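Local coordinates for protein necrotic enteritis toxin B (PDB 4I0N) that probably assembles into membrane pores that damage host cells, as a Clostridium perfringens toxin with the alpha-hemolysin fold, at residues A[85-90]-A[220-225]; A[101-106]-A[166-171]; A[185-190]-A[256-261]. One frame throughout, in Å; residues are numbered along the deposited sequence.

Interaction 1 of 3, residues A[85-90]-A[220-225]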
loop_
_atom_site.group_PDB
_atom_site.type_symbol
_atom_site.label_atom_id
_atom_site.label_comp_id
_atom_site.label_asym_id
_atom_site.label_seq_id
_atom_site.Cartn_x
_atom_site.Cartn_y
_atom_site.Cartn_z
ATOM N N TYR A 85 5.046 -3.749 3.862
ATOM C CA TYR A 85 4.384 -2.449 3.831
ATOM C C TYR A 85 2.903 -2.629 4.223
ATOM O O TYR A 85 2.210 -3.439 3.635
ATOM C CB TYR A 85 4.440 -1.862 2.435
ATOM C CG TYR A 85 5.813 -1.576 1.902
ATOM C CD1 TYR A 85 6.369 -0.287 2.020
ATOM C CD2 TYR A 85 6.534 -2.558 1.210
ATOM C CE1 TYR A 85 7.631 0.011 1.481
ATOM C CE2 TYR A 85 7.819 -2.274 0.674
ATOM C CZ TYR A 85 8.345 -0.985 0.816
ATOM O OH TYR A 85 9.585 -0.692 0.274
ATOM N N ARG A 86 2.428 -1.849 5.190
ATOM C CA ARG A 86 1.024 -1.874 5.592
ATOM C C ARG A 86 0.350 -0.554 5.248
ATOM O O ARG A 86 0.882 0.540 5.551
ATOM C CB ARG A 86 0.882 -2.120 7.084
ATOM C CG ARG A 86 -0.608 -2.173 7.513
ATOM C CD ARG A 86 -0.734 -2.669 8.950
ATOM N NE ARG A 86 -0.369 -4.075 9.035
ATOM C CZ ARG A 86 -0.281 -4.775 10.166
ATOM N NH1 ARG A 86 -0.534 -4.205 11.336
ATOM N NH2 ARG A 86 0.064 -6.059 10.122
ATOM N N ILE A 87 -0.816 -0.657 4.617
ATOM C CA ILE A 87 -1.573 0.534 4.221
ATOM C C ILE A 87 -2.935 0.403 4.885
ATOM O O ILE A 87 -3.638 -0.574 4.665
ATOM C CB ILE A 87 -1.706 0.645 2.672
ATOM C CG1 ILE A 87 -0.354 1.008 2.029
ATOM C CG2 ILE A 87 -2.769 1.710 2.261
ATOM C CD1 ILE A 87 0.511 -0.165 1.670
ATOM N N ASN A 88 -3.300 1.394 5.699
ATOM C CA ASN A 88 -4.626 1.413 6.302
ATOM C C ASN A 88 -5.356 2.628 5.752
ATOM O O ASN A 88 -4.779 3.725 5.680
ATOM C CB ASN A 88 -4.558 1.548 7.819
ATOM C CG ASN A 88 -3.797 0.426 8.498
ATOM O OD1 ASN A 88 -3.797 -0.723 8.062
ATOM N ND2 ASN A 88 -3.148 0.763 9.596
ATOM N N VAL A 89 -6.611 2.437 5.367
ATOM C CA VAL A 89 -7.436 3.556 4.980
ATOM C C VAL A 89 -8.652 3.525 5.914
ATOM O O VAL A 89 -9.405 2.555 5.913
ATOM C CB VAL A 89 -7.845 3.467 3.492
ATOM C CG1 VAL A 89 -8.726 4.630 3.129
ATOM C CG2 VAL A 89 -6.597 3.470 2.573
ATOM N N LYS A 90 -8.820 4.573 6.719
ATOM C CA LYS A 90 -9.872 4.613 7.724
ATOM C C LYS A 90 -10.861 5.696 7.366
ATOM O O LYS A 90 -10.471 6.750 6.901
ATOM C CB LYS A 90 -9.310 4.884 9.124
ATOM C CG LYS A 90 -8.447 3.742 9.659
ATOM C CD LYS A 90 -7.840 4.140 10.997
ATOM C CE LYS A 90 -6.962 3.035 11.558
ATOM N NZ LYS A 90 -6.266 3.509 12.805
ATOM N N PHE A 220 7.638 1.164 -2.417
ATOM C CA PHE A 220 6.380 0.613 -2.896
ATOM C C PHE A 220 5.490 1.758 -3.350
ATOM O O PHE A 220 5.461 2.819 -2.714
ATOM C CB PHE A 220 5.714 -0.223 -1.786
ATOM C CG PHE A 220 4.346 -0.769 -2.146
ATOM C CD1 PHE A 220 4.161 -1.521 -3.311
ATOM C CD2 PHE A 220 3.258 -0.563 -1.294
ATOM C CE1 PHE A 220 2.907 -2.042 -3.645
ATOM C CE2 PHE A 220 1.984 -1.070 -1.615
ATOM C CZ PHE A 220 1.816 -1.808 -2.806
ATOM N N SER A 221 4.773 1.547 -4.450
ATOM C CA SER A 221 3.828 2.545 -4.953
ATOM C C SER A 221 2.398 2.037 -4.832
ATOM O O SER A 221 1.840 1.532 -5.815
ATOM C CB SER A 221 4.095 2.877 -6.426
ATOM O OG SER A 221 5.401 3.378 -6.602
ATOM N N PRO A 222 1.798 2.185 -3.644
ATOM C CA PRO A 222 0.468 1.623 -3.467
ATOM C C PRO A 222 -0.587 2.300 -4.354
ATOM O O PRO A 222 -0.480 3.492 -4.669
ATOM C CB PRO A 222 0.176 1.866 -1.986
ATOM C CG PRO A 222 0.999 3.101 -1.639
ATOM C CD PRO A 222 2.280 2.881 -2.431
ATOM N N ASN A 223 -1.590 1.522 -4.754
ATOM C CA ASN A 223 -2.749 2.055 -5.480
ATOM C C ASN A 223 -3.906 1.176 -5.041
ATOM O O ASN A 223 -3.957 -0.009 -5.379
ATOM C CB ASN A 223 -2.537 1.998 -7.008
ATOM C CG ASN A 223 -3.610 2.773 -7.819
ATOM O OD1 ASN A 223 -3.697 2.590 -9.039
ATOM N ND2 ASN A 223 -4.407 3.632 -7.164
ATOM N N MET A 224 -4.794 1.749 -4.235
ATOM C CA MET A 224 -5.961 1.051 -3.737
ATOM C C MET A 224 -7.154 1.945 -3.988
ATOM O O MET A 224 -7.000 3.143 -4.208
ATOM C CB MET A 224 -5.863 0.735 -2.236
ATOM C CG MET A 224 -4.867 -0.334 -1.870
ATOM S SD MET A 224 -3.167 0.303 -1.761
ATOM C CE MET A 224 -2.294 -1.230 -1.388
ATOM N N ALA A 225 -8.345 1.381 -3.948
ATOM C CA ALA A 225 -9.533 2.196 -4.180
ATOM C C ALA A 225 -10.693 1.719 -3.332
ATOM O O ALA A 225 -10.752 0.548 -2.937
ATOM C CB ALA A 225 -9.907 2.199 -5.668
#
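Tyr85 and Phe220 lie across from each other with CA atoms 7.7 Å apart, and Ile87 and Pro222 follow at 8.0 Å, a spacing at which the backbones of 85-90 and 220-225 meet through side chains alone. The Tyr85 ring lies over the start of 220-225: Phe220 CB sits 3.6 Å from the centroid of the Tyr85 ring, almost exactly on its normal, in a CH-pi contact. The two side chains pass one another running opposite ways, and with their ring planes inclined at 41° the aromatic pair is oblique. Phe220 CG stands anti to its backbone N (chi1 176°), which carries the ring from beneath the tyrosine toward Ile87. There CD1 of Ile87 reaches the edge of the phenylalanine ring, near its plane, 3.7 Å from Phe220 CE2.

This is face-to-face packing of two antiparallel sheets, a beta-sandwich arrangement within the alpha-hemolysin fold: strand 76-92 belongs to one sheet and strand 219-231 to the other. Ile87 sets out toward 220-225 and meets three residues with different atoms. CD1 takes the phenylalanine, CG1 lies 4.1 Å from Pro222 CB, and the CG2 branch of Ile87 is 4.3 Å from the sulfur, SD, of Met224. Within 220-225, Pro222 N lies above one face of the Phe220 ring, offset toward the rim.

All five touching residues are buried. The polar end of Tyr85 is satisfied beyond the two segments, its OH hydrogen-bonded to the carbonyl O of Leu215, which ties the ring to the short helix 214-217. Phe220 makes a further edge-to-face pair with Tyr149, and Leu60 of strand 53-65 packs against Ile87.

Interaction 2 of 3, residues A[101-106]-A[166-171]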
loop_
_atom_site.group_PDB
_atom_site.type_symbol
_atom_site.label_atom_id
_atom_site.label_comp_id
_atom_site.label_asym_id
_atom_site.label_seq_id
_atom_site.Cartn_x
_atom_site.Cartn_y
_atom_site.Cartn_z
ATOM N N ALA A 101 -18.198 0.923 1.521
ATOM C CA ALA A 101 -19.073 -0.099 0.965
ATOM C C ALA A 101 -18.302 -1.278 0.382
ATOM O O ALA A 101 -18.754 -2.418 0.457
ATOM C CB ALA A 101 -20.000 0.509 -0.087
ATOM N N ASN A 102 -17.134 -0.996 -0.187
ATOM C CA ASN A 102 -16.287 -2.018 -0.759
ATOM C C ASN A 102 -14.949 -1.378 -1.108
ATOM O O ASN A 102 -14.805 -0.154 -1.051
ATOM C CB ASN A 102 -16.903 -2.668 -2.002
ATOM C CG ASN A 102 -16.554 -4.170 -2.107
ATOM O OD1 ASN A 102 -15.465 -4.600 -1.703
ATOM N ND2 ASN A 102 -17.487 -4.959 -2.617
ATOM N N SER A 103 -13.977 -2.210 -1.442
ATOM C CA SER A 103 -12.608 -1.729 -1.627
ATOM C C SER A 103 -11.839 -2.766 -2.441
ATOM O O SER A 103 -12.178 -3.964 -2.426
ATOM C CB SER A 103 -11.948 -1.480 -0.269
ATOM O OG SER A 103 -11.784 -2.686 0.463
ATOM N N ILE A 104 -10.823 -2.307 -3.158
ATOM C CA ILE A 104 -9.962 -3.184 -3.951
ATOM C C ILE A 104 -8.498 -2.787 -3.673
ATOM O O ILE A 104 -8.206 -1.623 -3.356
ATOM C CB ILE A 104 -10.271 -3.102 -5.485
ATOM C CG1 ILE A 104 -10.260 -1.643 -5.972
ATOM C CG2 ILE A 104 -11.599 -3.807 -5.841
ATOM C CD1 ILE A 104 -10.171 -1.468 -7.486
ATOM N N PRO A 105 -7.561 -3.738 -3.791
ATOM C CA PRO A 105 -7.744 -5.137 -4.177
ATOM C C PRO A 105 -8.260 -5.972 -3.041
ATOM O O PRO A 105 -8.232 -5.536 -1.894
ATOM C CB PRO A 105 -6.326 -5.579 -4.585
ATOM C CG PRO A 105 -5.411 -4.711 -3.773
ATOM C CD PRO A 105 -6.144 -3.407 -3.531
ATOM N N LYS A 106 -8.745 -7.171 -3.362
ATOM C CA LYS A 106 -9.372 -8.001 -2.345
ATOM C C LYS A 106 -8.618 -9.301 -2.129
ATOM O O LYS A 106 -7.777 -9.688 -2.946
ATOM C CB LYS A 106 -10.847 -8.281 -2.679
ATOM C CG LYS A 106 -11.685 -7.004 -2.918
ATOM C CD LYS A 106 -13.190 -7.168 -2.572
ATOM C CE LYS A 106 -13.478 -7.028 -1.076
ATOM N NZ LYS A 106 -12.881 -5.778 -0.468
ATOM N N ALA A 166 -10.168 -0.292 5.737
ATOM C CA ALA A 166 -9.670 -1.209 4.735
ATOM C C ALA A 166 -8.166 -1.233 4.967
ATOM O O ALA A 166 -7.533 -0.180 5.102
ATOM C CB ALA A 166 -9.966 -0.683 3.325
ATOM N N SER A 167 -7.600 -2.423 5.070
ATOM C CA SER A 167 -6.177 -2.533 5.352
ATOM C C SER A 167 -5.539 -3.629 4.515
ATOM O O SER A 167 -6.157 -4.656 4.290
ATOM C CB SER A 167 -5.964 -2.815 6.832
ATOM O OG SER A 167 -4.574 -2.948 7.097
ATOM N N TRP A 168 -4.305 -3.389 4.077
ATOM C CA TRP A 168 -3.564 -4.298 3.212
ATOM C C TRP A 168 -2.136 -4.439 3.712
ATOM O O TRP A 168 -1.496 -3.440 4.037
ATOM C CB TRP A 168 -3.484 -3.753 1.797
ATOM C CG TRP A 168 -4.801 -3.604 1.094
ATOM C CD1 TRP A 168 -5.428 -4.538 0.316
ATOM C CD2 TRP A 168 -5.646 -2.449 1.099
ATOM N NE1 TRP A 168 -6.618 -4.037 -0.168
ATOM C CE2 TRP A 168 -6.777 -2.755 0.296
ATOM C CE3 TRP A 168 -5.558 -1.178 1.702
ATOM C CZ2 TRP A 168 -7.807 -1.825 0.051
ATOM C CZ3 TRP A 168 -6.602 -0.267 1.489
ATOM C CH2 TRP A 168 -7.701 -0.590 0.664
ATOM N N ASP A 169 -1.653 -5.676 3.774
ATOM C CA ASP A 169 -0.229 -5.929 3.951
ATOM C C ASP A 169 0.355 -6.348 2.624
ATOM O O ASP A 169 -0.168 -7.253 1.967
ATOM C CB ASP A 169 0.002 -7.037 4.978
ATOM C CG ASP A 169 -0.054 -6.535 6.390
ATOM O OD1 ASP A 169 -0.142 -5.304 6.592
ATOM O OD2 ASP A 169 -0.002 -7.370 7.307
ATOM N N ILE A 170 1.420 -5.667 2.229
ATOM C CA ILE A 170 2.185 -6.074 1.060
ATOM C C ILE A 170 3.457 -6.668 1.652
ATOM O O ILE A 170 4.341 -5.945 2.152
ATOM C CB ILE A 170 2.417 -4.911 0.066
ATOM C CG1 ILE A 170 1.090 -4.526 -0.614
ATOM C CG2 ILE A 170 3.481 -5.291 -0.997
ATOM C CD1 ILE A 170 0.177 -3.679 0.243
ATOM N N LYS A 171 3.512 -7.998 1.631
ATOM C CA LYS A 171 4.455 -8.733 2.462
ATOM C C LYS A 171 5.413 -9.539 1.597
ATOM O O LYS A 171 5.025 -10.152 0.617
ATOM C CB LYS A 171 3.701 -9.684 3.416
ATOM C CG LYS A 171 4.595 -10.419 4.406
ATOM C CD LYS A 171 3.705 -11.265 5.376
ATOM C CE LYS A 171 4.542 -12.116 6.353
ATOM N NZ LYS A 171 5.347 -11.296 7.338
#
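The indole of Trp168 presses its N-H edge against Pro105, with its benzene side near the Ile104 carbonyl. NE1 of Trp168 donates to the backbone O of Pro105 at 2.8 Å, and the N-H points at the oxygen nearly straight, at 173°. The acceptor lies in the indole plane, while the donor is tilted 23° from the carbonyl plane of Pro105. This bond gives the buried ring nitrogen a partner and helps to set the rotation of the indole. Pro105 CD comes within 3.5 Å of the same Trp168 NE1, so the proline both accepts the hydrogen bond and packs beside it. The backbone here is marked by a cis peptide bond between Ile104 and Pro105. On the benzene side of the indole, Trp168 CZ2 is 3.4 Å from Ile104 O.

Further back, Ser103 faces the methyl group of Ala166, with Ser103 OG 3.9 Å from Ala166 CB. The Ser103 hydroxyl is hydrogen-bonded to Gln158 NE2. Within 101-106, Lys106 curls back so that its NZ donates to Ser103 O at 2.8 Å; Gln158 OE1 is a second partner of that ammonium.

Segments 101-104 and 166-171 run nearly parallel, 19° apart in direction with axes 8.5 Å from each other at closest, but belong to different sheets of the beta-sandwich. Strand 99-104 is the outermost strand of its sheet within the chain, pairing with 219-231, whereas 165-172 lies between 154-162 and 76-92 in the facing sheet; Met224 of strand 219-231 packs against both Pro105 and Trp168.

Interaction 3 of 3, residues A[185-190]-A[256-261]; sequences HAIYGN and TTQWRG
The turn 185-190 joins segment 256-261 through a single beta bridge between Gly189 and Gly261, whose CA atoms are 4.9 Å apart. Gly261 N donates to Tyr188 O and Asn190 N to Gly261 O, both at 2.8 Å. Both bridged residues are glycines in close quarters, Gly189 with a positive phi of 70° and its CA 3.5 Å from Gly261 O.

Arg260 carries the polar side-chain contact. Its chain leaves anti to the backbone N (chi1 -178°) and stays extended to NE, which brings NH2 to two successive carbonyls of the turn, Ala186 O and Ile187 O, each 3.0 Å from Arg260 NH2. The Ile187 oxygen lies in the guanidinium plane, but in both bonds the nitrogen stands above the plane of the carbonyl. Gly189 CA sits over one face of the group, offset toward its rim, and Arg260 NH1 bonds to Tyr184 OH.

The contact lies at one end of the elongated chain, a position consistent with the membrane-facing rim of the alpha-hemolysin fold, where a loop following strand 165-172 is tied to the beginning of the long strand 258-279. The turn also has its own bonds: His185 and Gly189 exchange backbone hydrogen bonds, and His185 ND1 accepts from Ile187 N in the plane of the imidazole.

Gln258, bent at chi2 (-78°), crosses Ile187 and Tyr188 at about right angles. Ile187 CG2 touches Gln258 CD at 3.6 Å, and the Tyr188 ring meets the aliphatic part through CE1, 3.7 Å from Gln258 CG. One water links Gln258 NE2 to Ile187 O, and a second donates to Gln258 OE1, which also receives a bond from Thr257 OG1. At the edge of the Tyr188 ring lies Trp259 O, buried without a polar partner.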
loop_
_atom_site.group_PDB
_atom_site.type_symbol
_atom_site.label_atom_id
_atom_site.label_comp_id
_atom_site.label_asym_id
_atom_site.label_seq_id
_atom_site.Cartn_x
_atom_site.Cartn_y
_atom_site.Cartn_z
ATOM N N HIS A 185 20.349 -22.913 6.226
ATOM C CA HIS A 185 21.345 -23.898 5.860
ATOM C C HIS A 185 22.260 -24.065 7.075
ATOM O O HIS A 185 22.663 -23.073 7.706
ATOM C CB HIS A 185 22.141 -23.386 4.651
ATOM C CG HIS A 185 23.090 -24.388 4.065
ATOM N ND1 HIS A 185 24.261 -24.769 4.687
ATOM C CD2 HIS A 185 23.061 -25.046 2.882
ATOM C CE1 HIS A 185 24.896 -25.647 3.929
ATOM N NE2 HIS A 185 24.189 -25.829 2.826
ATOM N N ALA A 186 22.570 -25.319 7.415
ATOM C CA ALA A 186 23.377 -25.616 8.606
ATOM C C ALA A 186 24.697 -24.847 8.671
ATOM O O ALA A 186 25.137 -24.475 9.755
ATOM C CB ALA A 186 23.634 -27.118 8.724
ATOM N N ILE A 187 25.313 -24.608 7.516
ATOM C CA ILE A 187 26.578 -23.883 7.453
ATOM C C ILE A 187 26.360 -22.385 7.172
ATOM O O ILE A 187 26.811 -21.550 7.949
ATOM C CB ILE A 187 27.536 -24.490 6.412
ATOM C CG1 ILE A 187 27.733 -25.994 6.675
ATOM C CG2 ILE A 187 28.878 -23.760 6.411
ATOM C CD1 ILE A 187 28.515 -26.723 5.575
ATOM N N TYR A 188 25.650 -22.059 6.086
ATOM C CA TYR A 188 25.519 -20.655 5.626
ATOM C C TYR A 188 24.394 -19.847 6.261
ATOM O O TYR A 188 24.287 -18.638 6.020
ATOM C CB TYR A 188 25.400 -20.607 4.102
ATOM C CG TYR A 188 26.470 -21.447 3.440
ATOM C CD1 TYR A 188 27.807 -21.059 3.482
ATOM C CD2 TYR A 188 26.148 -22.658 2.821
ATOM C CE1 TYR A 188 28.808 -21.847 2.895
ATOM C CE2 TYR A 188 27.140 -23.449 2.233
ATOM C CZ TYR A 188 28.462 -23.029 2.270
ATOM O OH TYR A 188 29.443 -23.807 1.693
ATOM N N GLY A 189 23.564 -20.504 7.071
ATOM C CA GLY A 189 22.452 -19.826 7.742
ATOM C C GLY A 189 21.414 -19.470 6.700
ATOM O O GLY A 189 21.150 -20.257 5.793
ATOM N N ASN A 190 20.830 -18.279 6.836
ATOM C CA ASN A 190 19.884 -17.777 5.856
ATOM C C ASN A 190 20.644 -17.028 4.761
ATOM O O ASN A 190 21.314 -16.041 5.033
ATOM C CB ASN A 190 18.857 -16.835 6.508
ATOM C CG ASN A 190 17.705 -16.515 5.577
ATOM O OD1 ASN A 190 17.851 -16.590 4.346
ATOM N ND2 ASN A 190 16.536 -16.209 6.146
ATOM N N THR A 256 35.146 -17.921 9.838
ATOM C CA THR A 256 36.435 -18.536 9.492
ATOM C C THR A 256 36.603 -18.896 8.016
ATOM O O THR A 256 37.546 -18.439 7.376
ATOM C CB THR A 256 36.774 -19.729 10.403
ATOM O OG1 THR A 256 36.518 -19.360 11.761
ATOM C CG2 THR A 256 38.249 -20.132 10.246
ATOM N N THR A 257 35.693 -19.705 7.481
ATOM C CA THR A 257 35.836 -20.196 6.115
ATOM C C THR A 257 34.699 -19.803 5.173
ATOM O O THR A 257 34.811 -19.982 3.955
ATOM C CB THR A 257 36.043 -21.718 6.116
ATOM O OG1 THR A 257 35.082 -22.322 6.992
ATOM C CG2 THR A 257 37.449 -22.042 6.619
ATOM N N GLN A 258 33.621 -19.244 5.738
ATOM C CA GLN A 258 32.466 -18.811 4.956
ATOM C C GLN A 258 31.624 -17.788 5.699
ATOM O O GLN A 258 31.746 -17.618 6.913
ATOM C CB GLN A 258 31.575 -20.001 4.527
ATOM C CG GLN A 258 30.930 -20.771 5.675
ATOM C CD GLN A 258 31.888 -21.727 6.356
ATOM O OE1 GLN A 258 32.701 -22.386 5.705
ATOM N NE2 GLN A 258 31.802 -21.800 7.676
ATOM N N TRP A 259 30.770 -17.119 4.933
ATOM C CA TRP A 259 29.753 -16.249 5.466
ATOM C C TRP A 259 28.551 -17.020 6.007
ATOM O O TRP A 259 28.134 -18.029 5.432
ATOM C CB TRP A 259 29.277 -15.301 4.366
ATOM C CG TRP A 259 30.261 -14.231 4.063
ATOM C CD1 TRP A 259 31.070 -14.134 2.963
ATOM C CD2 TRP A 259 30.550 -13.101 4.882
ATOM N NE1 TRP A 259 31.835 -12.979 3.044
ATOM C CE2 TRP A 259 31.548 -12.340 4.219
ATOM C CE3 TRP A 259 30.064 -12.650 6.120
ATOM C CZ2 TRP A 259 32.063 -11.141 4.755
ATOM C CZ3 TRP A 259 30.571 -11.469 6.650
ATOM C CH2 TRP A 259 31.571 -10.732 5.969
ATOM N N ARG A 260 27.978 -16.508 7.092
ATOM C CA ARG A 260 26.714 -17.021 7.638
ATOM C C ARG A 260 25.703 -15.869 7.748
ATOM O O ARG A 260 26.024 -14.794 8.298
ATOM C CB ARG A 260 26.943 -17.643 9.021
ATOM C CG ARG A 260 25.702 -18.246 9.666
ATOM C CD ARG A 260 26.123 -19.057 10.881
ATOM N NE ARG A 260 25.014 -19.630 11.614
ATOM C CZ ARG A 260 24.483 -20.820 11.352
ATOM N NH1 ARG A 260 23.478 -21.273 12.094
ATOM N NH2 ARG A 260 24.951 -21.551 10.360
ATOM N N GLY A 261 24.488 -16.096 7.253
ATOM C CA GLY A 261 23.458 -15.019 7.275
ATOM C C GLY A 261 22.380 -15.297 8.300
ATOM O O GLY A 261 22.064 -16.454 8.573
HETATM O O HOH W 1 29.223 -21.106 8.959
HETATM O O HOH W 2 32.392 -23.617 3.448
#

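Interactions 1 and 2 form one continuous packed region, their centres about 7 Å apart; inside it Met224 CB lies 3.5 Å from Ile104 O. Strands 76-92 and 165-172 are neighbours in one sheet, and 219-231 and 99-104 in the facing one, so each interaction bridges the same pair of sheets. On the far side of the first sheet, Arg86 NE forms a salt bridge with Asp169 OD1 at 2.7 Å, and Asn88 OD1 and Ser167 OG, 2.5 Å apart, probably share a hydrogen bond. Interaction 3 lies remote, its centre about 36 Å from that of interaction 1 and 38 Å from that of interaction 2, yet its strand 258-279 belongs to the sheet containing 76-92 and 165-172. All three lie away from the magnesium-binding residue Asp30.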